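Local coordinates for protein BRIC1 (Synthetic construct, PDB 6FF6) that is a computationally designed, all-helical repeat protein with a novel corrugated architecture, produced by an interface-driven design strategy, at residues Leu191-Arg195 / Arg196-Gln200. Residues are numbered along the deposited sequence; the frame is centred on the assembly and turned at random.
Sequences LDEAR and RGEMQ
Asp192 OD2 lies 2.9 Å from NH1 of Arg196, one helical turn later, over one face of the guanidinium. The carboxylate and guanidinium planes stand 72° apart, and this salt bridge rests on charge, with no N-H aimed at the oxygen. The other carboxylate oxygen, Asp192 OD1, accepts side-on hydrogen bonds from Arg195 NE and NH2, each at 3.0 Å and nearly in the guanidinium plane, which make a second salt bridge. Asp192 turns its CG away from the backbone N (chi1 -167°), which brings the carboxylate within range of both arginines. Arg195 also makes a cation-pi contact with Phe162 of helix 155-174. On the neighbouring flank, SD of Met199 packs 3.4 Å from CB of Glu193, while the bent Glu193 chain brings its OE2 to 2.9 Å from Glu198 OE1; these are two like-charged acceptors, not a hydrogen bond, and their closeness would probably raise the affinity of one for a proton. Beneath these side chains, Glu193 O accepts from Gly197 N at 3.0 Å and from Met199 N at 3.1 Å, on opposite faces of its carbonyl plane, with a weak third bond from Glu198 N. Gly197, at positive phi (107°), turns the chain out of the helix. The arrangement is a helix C-cap with a C' glycine, here ending helix 178-196 and leading into the loop before helix 203-224 of the designed helical bundle.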
loop_
_atom_site.group_PDB
_atom_site.type_symbol
_atom_site.label_atom_id
_atom_site.label_comp_id
_atom_site.label_asym_id
_atom_site.label_seq_id
_atom_site.Cartn_x
_atom_site.Cartn_y
_atom_site.Cartn_z
ATOM N N LEU A 191 10.952 -19.418 -21.720
ATOM C CA LEU A 191 10.300 -20.283 -20.733
ATOM C C LEU A 191 8.839 -20.567 -21.107
ATOM O O LEU A 191 8.337 -21.653 -20.809
ATOM C CB LEU A 191 10.393 -19.677 -19.322
ATOM C CG LEU A 191 11.798 -19.528 -18.728
ATOM C CD1 LEU A 191 11.771 -18.640 -17.515
ATOM C CD2 LEU A 191 12.411 -20.866 -18.403
ATOM N N ASP A 192 8.168 -19.601 -21.775
ATOM C CA ASP A 192 6.789 -19.748 -22.235
ATOM C C ASP A 192 6.736 -20.790 -23.354
ATOM O O ASP A 192 5.849 -21.650 -23.351
ATOM C CB ASP A 192 6.214 -18.408 -22.709
ATOM C CG ASP A 192 4.711 -18.445 -22.898
ATOM O OD1 ASP A 192 3.990 -18.561 -21.890
ATOM O OD2 ASP A 192 4.258 -18.367 -24.056
ATOM N N GLU A 193 7.703 -20.742 -24.283
ATOM C CA GLU A 193 7.777 -21.726 -25.357
ATOM C C GLU A 193 8.193 -23.101 -24.809
ATOM O O GLU A 193 7.681 -24.124 -25.273
ATOM C CB GLU A 193 8.703 -21.230 -26.461
ATOM C CG GLU A 193 7.986 -20.559 -27.625
ATOM C CD GLU A 193 7.194 -19.298 -27.337
ATOM O OE1 GLU A 193 7.796 -18.202 -27.384
ATOM O OE2 GLU A 193 5.972 -19.403 -27.087
ATOM N N ALA A 194 9.051 -23.118 -23.768
ATOM C CA ALA A 194 9.485 -24.349 -23.106
ATOM C C ALA A 194 8.343 -25.037 -22.356
ATOM O O ALA A 194 8.202 -26.253 -22.477
ATOM C CB ALA A 194 10.629 -24.061 -22.156
ATOM N N ARG A 195 7.529 -24.272 -21.589
ATOM C CA ARG A 195 6.419 -24.832 -20.807
ATOM C C ARG A 195 5.277 -25.361 -21.683
ATOM O O ARG A 195 4.694 -26.399 -21.364
ATOM C CB ARG A 195 5.914 -23.837 -19.741
ATOM C CG ARG A 195 5.073 -22.685 -20.271
ATOM C CD ARG A 195 4.918 -21.597 -19.249
ATOM N NE ARG A 195 4.002 -20.557 -19.712
ATOM C CZ ARG A 195 2.720 -20.479 -19.369
ATOM N NH1 ARG A 195 2.187 -21.380 -18.554
ATOM N NH2 ARG A 195 1.962 -19.492 -19.830
ATOM N N ARG A 196 4.973 -24.652 -22.785
ATOM C CA ARG A 196 3.913 -25.027 -23.720
ATOM C C ARG A 196 4.320 -26.231 -24.561
ATOM O O ARG A 196 3.477 -27.067 -24.884
ATOM C CB ARG A 196 3.510 -23.835 -24.606
ATOM C CG ARG A 196 2.680 -22.789 -23.865
ATOM C CD ARG A 196 2.236 -21.670 -24.774
ATOM N NE ARG A 196 1.329 -20.758 -24.081
ATOM C CZ ARG A 196 1.130 -19.493 -24.432
ATOM N NH1 ARG A 196 1.787 -18.969 -25.460
ATOM N NH2 ARG A 196 0.281 -18.736 -23.749
ATOM N N GLY A 197 5.608 -26.323 -24.874
ATOM C CA GLY A 197 6.160 -27.416 -25.663
ATOM C C GLY A 197 6.549 -27.021 -27.072
ATOM O O GLY A 197 6.780 -27.891 -27.918
ATOM N N GLU A 198 6.629 -25.703 -27.332
ATOM C CA GLU A 198 7.027 -25.154 -28.630
ATOM C C GLU A 198 8.539 -25.269 -28.834
ATOM O O GLU A 198 8.982 -25.453 -29.967
ATOM C CB GLU A 198 6.593 -23.689 -28.759
ATOM C CG GLU A 198 5.196 -23.495 -29.311
ATOM C CD GLU A 198 4.774 -22.041 -29.350
ATOM O OE1 GLU A 198 4.333 -21.521 -28.300
ATOM O OE2 GLU A 198 4.889 -21.418 -30.430
ATOM N N MET A 199 9.324 -25.167 -27.743
ATOM C CA MET A 199 10.782 -25.244 -27.781
ATOM C C MET A 199 11.373 -26.436 -27.042
ATOM O O MET A 199 11.035 -26.701 -25.882
ATOM C CB MET A 199 11.409 -23.945 -27.275
ATOM C CG MET A 199 11.303 -22.817 -28.249
ATOM S SD MET A 199 11.968 -21.317 -27.507
ATOM C CE MET A 199 11.594 -20.120 -28.795
ATOM N N GLN A 200 12.303 -27.124 -27.726
ATOM C CA GLN A 200 13.058 -28.272 -27.219
ATOM C C GLN A 200 14.233 -27.789 -26.359
ATOM O O GLN A 200 15.002 -26.925 -26.789
ATOM C CB GLN A 200 13.521 -29.213 -28.368
ATOM C CG GLN A 200 14.153 -28.517 -29.601
ATOM C CD GLN A 200 14.284 -29.383 -30.848
ATOM O OE1 GLN A 200 13.908 -30.567 -30.889
ATOM N NE2 GLN A 200 14.824 -28.797 -31.909
#